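PDB 3OYO: hemopexin fold protein CP4 from Vigna unguiculata, which is of unsettled function but folds as a four-bladed hemopexin-type beta-propeller that holds a calcium ion in its central channel. Local coordinates for residues I118-R123 with S169-C174; G135-R140 with I152-D157; I4-R9 with Y17-N22; P181-F186 with I194-G199; G188-R193 with G207-I212. One frame throughout, in Å; residues are numbered along the deposited sequence.

Contact 1. Residues I118-R123 with S169-C174; sequences IDSAFR and SGIDAC. With CA (calcium ion), chain C.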
# COMPACT_ATOMS: atom_id res chain seq x y z
N ILE A 118 -8.60 -5.25 -4.07
CA ILE A 118 -8.16 -3.87 -4.11
C ILE A 118 -6.72 -3.82 -4.60
O ILE A 118 -5.85 -4.51 -4.05
CB ILE A 118 -8.23 -3.21 -2.69
CG1 ILE A 118 -9.70 -3.25 -2.25
CG2 ILE A 118 -7.74 -1.74 -2.79
CD1 ILE A 118 -10.06 -2.63 -0.90
N ASP A 119 -6.48 -3.06 -5.67
CA ASP A 119 -5.13 -2.96 -6.23
C ASP A 119 -4.09 -2.42 -5.25
O ASP A 119 -3.05 -3.00 -5.10
CB ASP A 119 -5.13 -2.08 -7.46
CG ASP A 119 -5.84 -2.73 -8.62
OD1 ASP A 119 -6.08 -3.95 -8.57
OD2 ASP A 119 -6.20 -2.03 -9.55
N SER A 120 -4.36 -1.26 -4.62
CA SER A 120 -3.38 -0.68 -3.70
C SER A 120 -4.15 0.36 -2.85
O SER A 120 -5.36 0.53 -3.01
CB SER A 120 -2.21 0.01 -4.47
OG SER A 120 -2.77 0.90 -5.42
N ALA A 121 -3.45 1.00 -1.93
CA ALA A 121 -4.07 1.98 -1.01
C ALA A 121 -2.95 2.68 -0.20
O ALA A 121 -1.90 2.07 0.07
CB ALA A 121 -5.03 1.23 -0.04
N PHE A 122 -3.14 3.95 0.17
CA PHE A 122 -2.19 4.59 1.03
C PHE A 122 -2.92 5.42 2.07
O PHE A 122 -4.03 5.92 1.85
CB PHE A 122 -1.10 5.40 0.27
CG PHE A 122 -1.61 6.64 -0.41
CD1 PHE A 122 -2.05 6.61 -1.74
CD2 PHE A 122 -1.68 7.86 0.29
CE1 PHE A 122 -2.53 7.76 -2.33
CE2 PHE A 122 -2.16 9.02 -0.31
CZ PHE A 122 -2.60 8.97 -1.63
N ARG A 123 -2.27 5.56 3.21
CA ARG A 123 -2.79 6.38 4.32
C ARG A 123 -2.78 7.88 4.03
O ARG A 123 -1.74 8.44 3.68
CB ARG A 123 -1.92 6.12 5.56
CG ARG A 123 -2.38 6.86 6.80
CD ARG A 123 -3.71 6.35 7.31
NE ARG A 123 -3.91 6.63 8.74
CZ ARG A 123 -4.44 7.75 9.22
NH1 ARG A 123 -4.81 8.74 8.38
NH2 ARG A 123 -4.61 7.89 10.55
N SER A 169 -4.91 4.32 -15.31
CA SER A 169 -5.80 3.15 -15.31
C SER A 169 -5.48 2.14 -14.18
O SER A 169 -5.92 1.00 -14.23
CB SER A 169 -5.83 2.47 -16.66
OG SER A 169 -4.59 1.87 -16.88
N GLY A 170 -4.71 2.56 -13.20
CA GLY A 170 -4.38 1.66 -12.12
C GLY A 170 -3.06 1.89 -11.45
O GLY A 170 -2.10 2.42 -12.06
N ILE A 171 -3.01 1.48 -10.18
CA ILE A 171 -1.83 1.63 -9.35
C ILE A 171 -1.57 0.27 -8.67
O ILE A 171 -2.39 -0.18 -7.85
CB ILE A 171 -2.01 2.76 -8.25
CG1 ILE A 171 -2.33 4.11 -8.92
CG2 ILE A 171 -0.75 2.90 -7.36
CD1 ILE A 171 -2.70 5.29 -8.02
N ASP A 172 -0.42 -0.34 -8.97
CA ASP A 172 -0.06 -1.62 -8.38
C ASP A 172 0.24 -1.57 -6.90
O ASP A 172 -0.02 -2.53 -6.20
CB ASP A 172 1.10 -2.27 -9.12
CG ASP A 172 0.70 -2.83 -10.45
OD1 ASP A 172 -0.39 -3.44 -10.56
OD2 ASP A 172 1.46 -2.69 -11.41
N ALA A 173 0.86 -0.50 -6.41
CA ALA A 173 1.17 -0.41 -5.00
C ALA A 173 1.47 1.03 -4.69
O ALA A 173 1.76 1.81 -5.62
CB ALA A 173 2.36 -1.32 -4.59
N CYS A 174 1.40 1.38 -3.41
CA CYS A 174 1.71 2.75 -2.97
C CYS A 174 1.77 2.77 -1.47
O CYS A 174 1.29 1.84 -0.85
CB CYS A 174 0.66 3.75 -3.46
SG CYS A 174 -1.06 3.30 -3.27
CA CA C . -1.36 -4.64 -5.70
O HOH W 1 -5.75 0.78 -9.21

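Contact 2. Residues G135-R140 with I152-D157; sequences GNKYVR and IRNIGD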
# COMPACT_ATOMS: atom_id res chain seq x y z
N GLY A 135 -8.48 -0.72 -10.38
CA GLY A 135 -8.54 -0.32 -11.78
C GLY A 135 -8.35 1.17 -11.89
O GLY A 135 -7.49 1.74 -11.22
N ASN A 136 -9.19 1.81 -12.70
CA ASN A 136 -9.11 3.25 -12.92
C ASN A 136 -9.97 4.03 -11.91
O ASN A 136 -10.19 5.20 -12.06
CB ASN A 136 -9.53 3.56 -14.37
CG ASN A 136 -11.04 3.40 -14.59
OD1 ASN A 136 -11.73 2.73 -13.84
ND2 ASN A 136 -11.56 4.05 -15.60
N LYS A 137 -10.47 3.37 -10.88
CA LYS A 137 -11.30 3.99 -9.86
C LYS A 137 -10.56 4.11 -8.53
O LYS A 137 -9.64 3.34 -8.26
CB LYS A 137 -12.60 3.15 -9.65
CG LYS A 137 -13.58 3.12 -10.81
CD LYS A 137 -14.13 4.53 -11.05
CE LYS A 137 -15.37 4.62 -11.98
NZ LYS A 137 -15.13 3.97 -13.31
N TYR A 138 -10.97 5.05 -7.69
CA TYR A 138 -10.48 5.20 -6.33
C TYR A 138 -11.62 5.72 -5.47
O TYR A 138 -12.64 6.21 -6.00
CB TYR A 138 -9.29 6.14 -6.22
CG TYR A 138 -9.66 7.59 -6.29
CD1 TYR A 138 -9.78 8.25 -7.52
CD2 TYR A 138 -9.91 8.30 -5.14
CE1 TYR A 138 -10.13 9.59 -7.57
CE2 TYR A 138 -10.28 9.62 -5.18
CZ TYR A 138 -10.39 10.25 -6.40
OH TYR A 138 -10.76 11.56 -6.42
N VAL A 139 -11.49 5.57 -4.15
CA VAL A 139 -12.43 6.10 -3.21
C VAL A 139 -11.68 6.25 -1.87
O VAL A 139 -10.78 5.46 -1.57
CB VAL A 139 -13.64 5.12 -3.01
CG1 VAL A 139 -13.23 3.94 -2.12
CG2 VAL A 139 -14.83 5.84 -2.47
N ARG A 140 -12.08 7.26 -1.08
CA ARG A 140 -11.53 7.42 0.26
C ARG A 140 -12.44 6.74 1.25
O ARG A 140 -13.65 6.71 1.08
CB ARG A 140 -11.36 8.89 0.61
CG ARG A 140 -10.41 9.61 -0.29
CD ARG A 140 -10.96 10.96 -0.69
NE ARG A 140 -11.24 11.80 0.47
CZ ARG A 140 -12.15 12.78 0.53
NH1 ARG A 140 -12.91 13.11 -0.51
NH2 ARG A 140 -12.31 13.44 1.64
N ILE A 152 -16.96 7.29 -5.42
CA ILE A 152 -15.99 6.54 -6.20
C ILE A 152 -15.72 7.35 -7.47
O ILE A 152 -16.68 7.73 -8.15
CB ILE A 152 -16.51 5.11 -6.60
CG1 ILE A 152 -16.89 4.31 -5.33
CG2 ILE A 152 -15.40 4.38 -7.35
CD1 ILE A 152 -17.55 2.94 -5.63
N ARG A 153 -14.45 7.61 -7.78
CA ARG A 153 -14.13 8.43 -8.97
C ARG A 153 -13.04 7.82 -9.84
O ARG A 153 -12.30 6.94 -9.40
CB ARG A 153 -13.72 9.85 -8.54
CG ARG A 153 -14.75 10.54 -7.62
CD ARG A 153 -14.16 11.81 -7.02
NE ARG A 153 -13.90 12.78 -8.10
CZ ARG A 153 -13.23 13.93 -7.98
NH1 ARG A 153 -12.73 14.28 -6.80
NH2 ARG A 153 -13.06 14.72 -9.04
N ASN A 154 -12.92 8.29 -11.07
CA ASN A 154 -11.78 7.88 -11.90
C ASN A 154 -10.54 8.56 -11.38
O ASN A 154 -10.59 9.74 -10.99
CB ASN A 154 -11.98 8.27 -13.37
CG ASN A 154 -13.18 7.62 -13.99
OD1 ASN A 154 -13.40 6.42 -13.87
ND2 ASN A 154 -13.98 8.42 -14.64
N ILE A 155 -9.42 7.83 -11.39
CA ILE A 155 -8.14 8.35 -10.90
C ILE A 155 -7.82 9.63 -11.69
O ILE A 155 -7.43 10.65 -11.12
CB ILE A 155 -6.99 7.30 -11.04
CG1 ILE A 155 -7.26 6.07 -10.14
CG2 ILE A 155 -5.66 7.94 -10.68
CD1 ILE A 155 -6.38 4.81 -10.45
N GLY A 156 -8.03 9.55 -13.00
CA GLY A 156 -7.77 10.66 -13.90
C GLY A 156 -8.53 11.92 -13.61
O GLY A 156 -8.02 13.00 -13.81
N ASP A 157 -9.76 11.77 -13.12
CA ASP A 157 -10.60 12.91 -12.74
C ASP A 157 -10.24 13.48 -11.38
O ASP A 157 -10.17 14.71 -11.21
CB ASP A 157 -12.07 12.53 -12.74
CG ASP A 157 -12.54 12.13 -14.10
OD1 ASP A 157 -12.12 12.75 -15.08
OD2 ASP A 157 -13.33 11.18 -14.20
O HOH W 2 -11.59 13.12 -4.55

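Contact 3. Residues I4-R9 with Y17-N22; sequences INAAFR and YFFAKN. With CA (calcium ion), chain C.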
# COMPACT_ATOMS: atom_id res chain seq x y z
N ILE A 4 6.49 -4.46 -7.35
CA ILE A 4 6.00 -4.37 -5.98
C ILE A 4 4.45 -4.49 -6.02
O ILE A 4 3.77 -3.79 -6.77
CB ILE A 4 6.48 -3.04 -5.30
CG1 ILE A 4 8.02 -3.01 -5.22
CG2 ILE A 4 5.85 -2.86 -3.88
CD1 ILE A 4 8.65 -1.65 -4.95
N ASN A 5 3.92 -5.43 -5.23
CA ASN A 5 2.53 -5.67 -5.23
C ASN A 5 1.84 -4.96 -4.07
O ASN A 5 0.64 -4.71 -4.12
CB ASN A 5 2.26 -7.18 -5.18
CG ASN A 5 0.89 -7.53 -5.76
OD1 ASN A 5 0.26 -6.69 -6.39
ND2 ASN A 5 0.46 -8.80 -5.62
N ALA A 6 2.57 -4.65 -3.00
CA ALA A 6 1.93 -3.95 -1.87
C ALA A 6 2.99 -3.30 -1.04
O ALA A 6 4.14 -3.74 -1.06
CB ALA A 6 1.11 -4.95 -1.03
N ALA A 7 2.64 -2.26 -0.29
CA ALA A 7 3.62 -1.53 0.52
C ALA A 7 2.90 -0.77 1.61
O ALA A 7 1.80 -0.30 1.40
CB ALA A 7 4.38 -0.52 -0.37
N PHE A 8 3.51 -0.68 2.79
CA PHE A 8 2.93 0.12 3.84
C PHE A 8 4.05 0.61 4.73
O PHE A 8 5.06 -0.09 4.97
CB PHE A 8 1.80 -0.61 4.63
CG PHE A 8 2.27 -1.67 5.62
CD1 PHE A 8 2.27 -3.04 5.28
CD2 PHE A 8 2.65 -1.32 6.91
CE1 PHE A 8 2.63 -4.02 6.22
CE2 PHE A 8 3.05 -2.28 7.86
CZ PHE A 8 3.05 -3.65 7.51
N ARG A 9 3.88 1.80 5.25
CA ARG A 9 4.94 2.33 6.04
C ARG A 9 4.81 1.89 7.46
O ARG A 9 3.70 1.77 8.00
CB ARG A 9 5.04 3.83 5.90
CG ARG A 9 4.09 4.59 6.75
CD ARG A 9 4.70 5.94 6.87
NE ARG A 9 4.05 6.79 7.85
CZ ARG A 9 2.76 7.10 7.87
NH1 ARG A 9 1.88 6.58 7.01
NH2 ARG A 9 2.33 7.92 8.81
N TYR A 17 7.66 -1.55 4.29
CA TYR A 17 7.51 -2.95 3.88
C TYR A 17 7.01 -2.97 2.43
O TYR A 17 6.00 -2.33 2.07
CB TYR A 17 6.52 -3.66 4.79
CG TYR A 17 6.94 -3.72 6.25
CD1 TYR A 17 7.82 -4.71 6.72
CD2 TYR A 17 6.50 -2.76 7.16
CE1 TYR A 17 8.20 -4.76 8.05
CE2 TYR A 17 6.89 -2.78 8.48
CZ TYR A 17 7.74 -3.79 8.93
OH TYR A 17 8.13 -3.78 10.28
N PHE A 18 7.75 -3.68 1.58
CA PHE A 18 7.38 -3.93 0.17
C PHE A 18 7.07 -5.39 0.07
O PHE A 18 7.84 -6.20 0.57
CB PHE A 18 8.54 -3.61 -0.78
CG PHE A 18 8.77 -2.11 -1.03
CD1 PHE A 18 7.77 -1.17 -0.75
CD2 PHE A 18 9.97 -1.67 -1.56
CE1 PHE A 18 7.97 0.18 -0.99
CE2 PHE A 18 10.18 -0.30 -1.81
CZ PHE A 18 9.20 0.62 -1.53
N PHE A 19 5.95 -5.73 -0.57
CA PHE A 19 5.54 -7.14 -0.78
C PHE A 19 5.51 -7.49 -2.27
O PHE A 19 5.14 -6.66 -3.12
CB PHE A 19 4.15 -7.44 -0.14
CG PHE A 19 4.09 -7.16 1.34
CD1 PHE A 19 4.37 -8.18 2.25
CD2 PHE A 19 3.81 -5.88 1.84
CE1 PHE A 19 4.36 -7.92 3.64
CE2 PHE A 19 3.78 -5.63 3.22
CZ PHE A 19 4.04 -6.63 4.11
N ALA A 20 5.93 -8.71 -2.58
CA ALA A 20 5.87 -9.22 -3.94
C ALA A 20 5.70 -10.74 -3.80
O ALA A 20 6.51 -11.43 -3.14
CB ALA A 20 7.16 -8.87 -4.74
N LYS A 21 4.63 -11.24 -4.42
CA LYS A 21 4.13 -12.63 -4.26
C LYS A 21 3.97 -12.93 -2.80
O LYS A 21 3.42 -12.14 -2.05
CB LYS A 21 5.13 -13.64 -4.83
CG LYS A 21 5.86 -13.25 -6.07
CD LYS A 21 5.07 -13.54 -7.31
CE LYS A 21 6.10 -13.77 -8.40
NZ LYS A 21 5.65 -13.30 -9.73
N ASN A 22 4.53 -14.08 -2.39
CA ASN A 22 4.52 -14.59 -1.00
C ASN A 22 5.70 -14.13 -0.15
O ASN A 22 6.00 -14.74 0.87
CB ASN A 22 4.48 -16.15 -1.07
CG ASN A 22 5.78 -16.77 -1.66
OD1 ASN A 22 6.61 -16.09 -2.27
ND2 ASN A 22 5.93 -18.09 -1.49
CA CA C . -1.36 -4.64 -5.70
O HOH W 3 1.87 -10.17 -3.37

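Contact 4. Residues P181-F186 with I194-G199; sequences PEAYLF and IDFTPG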
# COMPACT_ATOMS: atom_id res chain seq x y z
N PRO A 181 3.39 15.75 3.21
CA PRO A 181 2.33 14.87 2.74
C PRO A 181 2.70 14.20 1.38
O PRO A 181 2.03 14.41 0.38
CB PRO A 181 1.16 15.85 2.56
CG PRO A 181 1.87 17.14 1.99
CD PRO A 181 3.33 17.06 2.51
N GLU A 182 3.77 13.42 1.37
CA GLU A 182 4.22 12.71 0.14
C GLU A 182 3.78 11.24 0.14
O GLU A 182 3.48 10.68 1.18
CB GLU A 182 5.74 12.81 -0.01
CG GLU A 182 6.23 14.22 -0.29
CD GLU A 182 7.73 14.33 -0.38
OE1 GLU A 182 8.18 15.47 -0.54
OE2 GLU A 182 8.47 13.31 -0.28
N ALA A 183 3.72 10.65 -1.04
CA ALA A 183 3.39 9.25 -1.20
C ALA A 183 4.14 8.74 -2.42
O ALA A 183 4.54 9.52 -3.30
CB ALA A 183 1.85 9.05 -1.35
N TYR A 184 4.32 7.44 -2.50
CA TYR A 184 4.97 6.84 -3.65
C TYR A 184 3.97 5.92 -4.29
O TYR A 184 3.28 5.17 -3.57
CB TYR A 184 6.21 6.04 -3.19
CG TYR A 184 7.32 6.92 -2.66
CD1 TYR A 184 8.17 7.59 -3.54
CD2 TYR A 184 7.50 7.10 -1.28
CE1 TYR A 184 9.22 8.39 -3.04
CE2 TYR A 184 8.55 7.90 -0.79
CZ TYR A 184 9.39 8.53 -1.68
OH TYR A 184 10.39 9.34 -1.20
N LEU A 185 3.88 5.98 -5.62
CA LEU A 185 2.96 5.13 -6.40
C LEU A 185 3.79 4.19 -7.25
O LEU A 185 4.82 4.60 -7.78
CB LEU A 185 2.04 5.99 -7.31
CG LEU A 185 1.35 7.25 -6.76
CD1 LEU A 185 0.37 7.80 -7.82
CD2 LEU A 185 0.66 6.99 -5.40
N PHE A 186 3.35 2.94 -7.39
CA PHE A 186 4.15 1.94 -8.14
C PHE A 186 3.22 1.32 -9.19
O PHE A 186 2.05 1.04 -8.91
CB PHE A 186 4.70 0.85 -7.20
CG PHE A 186 5.65 1.36 -6.15
CD1 PHE A 186 7.03 1.43 -6.41
CD2 PHE A 186 5.18 1.77 -4.91
CE1 PHE A 186 7.91 1.89 -5.42
CE2 PHE A 186 6.05 2.23 -3.93
CZ PHE A 186 7.42 2.29 -4.18
N ILE A 194 4.61 11.71 -5.30
CA ILE A 194 3.55 12.73 -5.27
C ILE A 194 3.48 13.54 -3.96
O ILE A 194 3.90 13.09 -2.88
CB ILE A 194 2.13 12.14 -5.54
CG1 ILE A 194 1.64 11.25 -4.39
CG2 ILE A 194 2.06 11.53 -6.94
CD1 ILE A 194 0.11 10.91 -4.44
N ASP A 195 2.92 14.74 -4.08
CA ASP A 195 2.66 15.58 -2.94
C ASP A 195 1.16 15.85 -3.00
O ASP A 195 0.69 16.53 -3.93
CB ASP A 195 3.48 16.88 -3.06
CG ASP A 195 3.26 17.83 -1.87
OD1 ASP A 195 2.13 18.28 -1.65
OD2 ASP A 195 4.24 18.10 -1.15
N PHE A 196 0.41 15.30 -2.04
CA PHE A 196 -1.05 15.40 -2.09
C PHE A 196 -1.51 16.29 -0.93
O PHE A 196 -0.78 16.52 0.02
CB PHE A 196 -1.73 14.01 -2.06
CG PHE A 196 -1.51 13.27 -0.77
CD1 PHE A 196 -2.40 13.43 0.31
CD2 PHE A 196 -0.41 12.43 -0.60
CE1 PHE A 196 -2.17 12.84 1.54
CE2 PHE A 196 -0.17 11.80 0.65
CZ PHE A 196 -1.06 12.00 1.71
N THR A 197 -2.71 16.84 -1.07
CA THR A 197 -3.32 17.70 -0.03
C THR A 197 -4.79 17.31 0.08
O THR A 197 -5.59 17.62 -0.81
CB THR A 197 -3.09 19.23 -0.30
OG1 THR A 197 -3.22 19.53 -1.69
CG2 THR A 197 -1.68 19.63 0.13
N PRO A 198 -5.15 16.58 1.17
CA PRO A 198 -6.50 16.06 1.41
C PRO A 198 -7.63 17.05 1.10
O PRO A 198 -7.52 18.26 1.38
CB PRO A 198 -6.47 15.69 2.90
CG PRO A 198 -5.11 15.28 3.13
CD PRO A 198 -4.25 16.21 2.27
N GLY A 199 -8.70 16.53 0.49
CA GLY A 199 -9.78 17.36 -0.02
C GLY A 199 -9.53 17.88 -1.44
O GLY A 199 -10.45 17.92 -2.27

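Contact 5. Residues G188-R193 with G207-I212; sequences GQNYVR and GNIRPI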
# COMPACT_ATOMS: atom_id res chain seq x y z
N GLY A 188 3.64 -1.49 -12.55
CA GLY A 188 4.56 -2.40 -13.28
C GLY A 188 5.97 -2.36 -12.73
O GLY A 188 6.22 -2.81 -11.60
N GLN A 189 6.89 -1.80 -13.52
CA GLN A 189 8.30 -1.67 -13.20
C GLN A 189 8.67 -0.24 -12.77
O GLN A 189 9.79 -0.00 -12.33
CB GLN A 189 9.15 -1.96 -14.45
CG GLN A 189 9.01 -3.34 -15.02
CD GLN A 189 9.92 -3.57 -16.25
OE1 GLN A 189 9.91 -4.64 -16.84
NE2 GLN A 189 10.70 -2.55 -16.62
N ASN A 190 7.72 0.68 -12.89
CA ASN A 190 7.94 2.09 -12.62
C ASN A 190 7.29 2.61 -11.33
O ASN A 190 6.45 1.93 -10.72
CB ASN A 190 7.40 2.89 -13.82
CG ASN A 190 8.13 2.51 -15.10
OD1 ASN A 190 9.36 2.59 -15.15
ND2 ASN A 190 7.39 2.10 -16.11
N TYR A 191 7.70 3.82 -10.92
CA TYR A 191 7.15 4.47 -9.75
C TYR A 191 7.29 5.99 -9.92
O TYR A 191 8.04 6.48 -10.78
CB TYR A 191 7.85 3.99 -8.44
CG TYR A 191 9.09 4.81 -8.10
CD1 TYR A 191 10.25 4.71 -8.86
CD2 TYR A 191 9.08 5.69 -7.02
CE1 TYR A 191 11.36 5.49 -8.59
CE2 TYR A 191 10.21 6.48 -6.72
CZ TYR A 191 11.33 6.37 -7.53
OH TYR A 191 12.42 7.16 -7.25
N VAL A 192 6.55 6.72 -9.10
CA VAL A 192 6.64 8.14 -9.09
C VAL A 192 6.32 8.63 -7.68
O VAL A 192 5.62 7.96 -6.91
CB VAL A 192 5.62 8.78 -10.10
CG1 VAL A 192 4.22 8.66 -9.59
CG2 VAL A 192 5.97 10.25 -10.39
N ARG A 193 6.80 9.83 -7.39
CA ARG A 193 6.53 10.50 -6.13
C ARG A 193 5.46 11.57 -6.33
O ARG A 193 5.42 12.24 -7.37
CB ARG A 193 7.82 11.15 -5.59
CG ARG A 193 7.65 11.85 -4.25
CD ARG A 193 9.01 12.28 -3.66
NE ARG A 193 9.79 13.12 -4.55
CZ ARG A 193 9.91 14.44 -4.45
NH1 ARG A 193 9.27 15.13 -3.49
NH2 ARG A 193 10.67 15.07 -5.31
N GLY A 207 5.97 13.97 -9.64
CA GLY A 207 7.38 14.02 -10.06
C GLY A 207 7.46 13.34 -11.40
O GLY A 207 6.44 12.84 -11.87
N ASN A 208 8.64 13.28 -12.02
CA ASN A 208 8.77 12.46 -13.25
C ASN A 208 8.86 10.97 -12.88
O ASN A 208 9.33 10.59 -11.79
CB ASN A 208 9.94 12.93 -14.14
CG ASN A 208 11.17 13.31 -13.34
OD1 ASN A 208 11.69 12.50 -12.59
ND2 ASN A 208 11.62 14.56 -13.48
N ILE A 209 8.36 10.14 -13.78
CA ILE A 209 8.25 8.69 -13.57
C ILE A 209 9.58 8.04 -13.88
O ILE A 209 10.24 8.45 -14.83
CB ILE A 209 7.14 8.13 -14.43
CG1 ILE A 209 5.83 8.89 -14.13
CG2 ILE A 209 7.03 6.58 -14.28
CD1 ILE A 209 4.69 8.54 -15.07
N ARG A 210 9.97 7.05 -13.06
CA ARG A 210 11.29 6.41 -13.12
C ARG A 210 11.18 4.90 -12.90
O ARG A 210 10.20 4.43 -12.32
CB ARG A 210 12.20 6.94 -12.00
CG ARG A 210 12.70 8.31 -12.24
CD ARG A 210 13.30 8.87 -10.98
NE ARG A 210 13.65 10.27 -11.21
CZ ARG A 210 14.06 11.13 -10.28
NH1 ARG A 210 14.16 10.74 -9.01
NH2 ARG A 210 14.36 12.38 -10.63
N PRO A 211 12.16 4.15 -13.40
CA PRO A 211 12.15 2.72 -13.15
C PRO A 211 12.45 2.48 -11.68
O PRO A 211 13.30 3.14 -11.10
CB PRO A 211 13.28 2.20 -14.05
CG PRO A 211 13.41 3.25 -15.15
CD PRO A 211 13.23 4.52 -14.35
N ILE A 212 11.72 1.55 -11.09
CA ILE A 212 11.87 1.22 -9.67
C ILE A 212 13.33 0.89 -9.30
O ILE A 212 13.87 1.32 -8.25
CB ILE A 212 10.94 0.02 -9.30
CG1 ILE A 212 9.47 0.46 -9.38
CG2 ILE A 212 11.26 -0.49 -7.90
CD1 ILE A 212 8.41 -0.74 -9.31
O HOH W 4 9.43 10.77 -9.27

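Contact 1. Residues I118-R123 with S169-C174
Asp-119 meets Ile-171 and Asp-172 where two propeller blades converge on the central channel. Asp-119 O binds the calcium ion at 2.4 Å, and Asp-172 O binds the same ion at 2.5 Å; the shared cation lets two acceptors lie close, and Asn-5 and Asp-63 complete the site. The carboxylate has another task. Asp-119 OD2 accepts from the backbone of Gly-135 and from a water 2.9 Å away, which in turn accepts from Ile-171 N, so a short acid ties its own blade to the next one.

Ser-120 makes the direct polar link. With its hydroxyl placed between the backbone N and the carbonyl carbon (chi1 52°), Ser-120 OG donates to Ile-171 O at 2.7 Å, coming from above the carbonyl plane and not along a lone pair. So short an arm suits a place where Ser-120 CB rests 3.4 Å from Ala-173 CA. Ala-121 turns its methyl away from this contact, toward Cys-64 and Phe-66. Phe-122 then receives Cys-174 SG at the edge of its ring, with CD1 3.8 Å from the sulfur, a sulfur-aromatic contact lying near the ring plane.

No backbone hydrogen bond joins the two segments: strand 120-123 pairs instead with strand 129-134, and strand 173-176 with strand 182-187, each as the innermost strand of its own four-stranded blade.

Contact 2. Residues G135-R140 with I152-D157
Tyr-138 and Arg-153 form the hydrogen-bonded pair of an antiparallel beta hairpin, the two outer strands of a hemopexin propeller blade. Tyr-138 N donates to Arg-153 O at 2.9 Å, and the return bond has the same length. Both side chains leave by one face and run side by side, the phenol ring turned 47° from the guanidinium plane. Their polar ends share a water, 2.6 Å from Tyr-138 OH and taking a hydrogen bond from Arg-153 NH1.

At one end of this pair Val-139 CG2 packs on Ile-152 CG1, branched side chains suited to an extended strand. At the other, Ile-155 N donates to Asn-136 O at 2.8 Å, joining the start of helix 155-158 to the turn, while Ile-155 CD1 lies against Gly-135 O. Further out, Phe-159 meets the Tyr-138 ring edge-to-face. Lys-137 bends at chi2 and chi4 to bring NZ 3.1 Å from Asn-154 OD1; on the same amide, ND2 donates to Asp-157 OD2 at 2.9 Å, with the acceptor in the amide plane.

Contact 3. Residues I4-R9 with Y17-N22
Phe-8, Tyr-17 and Phe-19 crowd together on one face of an antiparallel hairpin, the tightly packed part of the contact. Tyr-17 CD2 sits over the Phe-8 ring near its rim, 3.6 Å from Phe-8 CE2, whereas Phe-19 reaches that ring rim to rim through CE2. Replacing Phe-8 by an alanine would probably open a gap between the other two rings and free them to shift. On the reverse face Ile-4 CD1 rests on the Phe-18 ring in a CH-pi contact, 3.8 Å from its centroid, and Ala-7, small enough to fit, touches the ring edge.

Toward the calcium packing gives way to water. A classic bulge sets Asn-5 and Ala-6 against Phe-19, whose O accepts from both backbone nitrogens. Rotated with CG anti to N (chi1 -156°), Asn-5 swings its amide to the calcium, so that O and OD1 (2.7 Å) both bind it, while ND2 donates to a water on Lys-21 O.

Strand 23-28 flanks strand 15-20, and strands 64-67 and 173-176 of other blades pack against strand 6-9.

Contact 4. Residues P181-F186 with I194-G199
Ala-183 and Ile-194 form an antiparallel hydrogen-bonded pair, Ala-183 N donating to Ile-194 O at 3.1 Å and accepting in return, while Phe-196 N reaches Pro-181 O at 3.0 Å and extends the ladder beyond Glu-182 and Asp-195. On one face Ala-183 leaves room for Ile-194, Ile-194 CG1 lying 3.8 Å from Ala-183 CB. Ile-194 CD1 goes on to Leu-185 CD2, the two chains meeting at about a right angle.

Phe-196 curls back, chi1 of 66° folding its ring toward Ala-183, with CE2 4.0 Å from Ala-183 CB and the ring edge by Glu-182 O. Pro-181, preceded by a cis peptide, lays CB 3.3 Å from Phe-196 O and offers Asp-195 an apolar rim. On the other face the acids Glu-182 and Asp-195 are neighbours, which would probably be costly were Glu-182 not in a salt bridge with Arg-193.

Beyond the pair, Phe-196 meets Phe-122 of the preceding blade. The whole is the hairpin of the two middle strands of a blade, the repeating element of the hemopexin propeller.

Contact 5. Residues G188-R193 with G207-I212
Tyr-191 reaches across to Arg-210, atom by atom. Tyr-191 CB touches Ile-212 CG1 at 4.0 Å. The first torsion (chi1 88°) turns the ring out across the partner strand, so that Tyr-191 CD1 comes 3.5 Å from Arg-210 O. Tyr-191 CE1 goes on to Arg-210 CB at 3.8 Å, and Pro-211 O lies at the ring edge. At the tip, Tyr-191 OH sits 4.2 Å from Arg-210 CD, near the edge of a guanidinium whose plane is turned 64° from the ring. Trp-216 meets the same ring edge-to-face. An alanine in place of Tyr-191 is likely to leave a gap beside Ile-212 and Trp-216 and set the aliphatic part of Arg-210 free to move.

The backbones beside the ring are paired: Tyr-191 N donates to Arg-210 O at 2.9 Å and the bond is returned, while Arg-193 O receives Gly-207 N. Val-192 CG2 packs on Ile-209 CG1, both residues beta-branched as suits strands. Pro-211, with no N-H to offer, stands at the N-cap position, and Ile-212 N donates to Gln-189 O at 2.8 Å. This pairing of third and outermost strand, the latter running into a short helix, forms the outer half of a hemopexin propeller blade.

In the fold
From the N terminus, contact 3 closes first, a short hairpin loop in the first blade that also supplies Asn-5 to the calcium site. Contact 1 then closes a long loop holding the rest of the third blade and ties that blade to the fourth; contact 2 lies wholly within it. In the last blade contacts 4 and 5 cross, their segments alternating along strands 182-187, 190-195 and 205-211; Asp-172 OD2 joins contact 1 to contact 5 at Gly-188 N. Contact 3 also packs on contact 4 through Phe-18 and Phe-186, so the first and last blades meet and the ring closes around the metal.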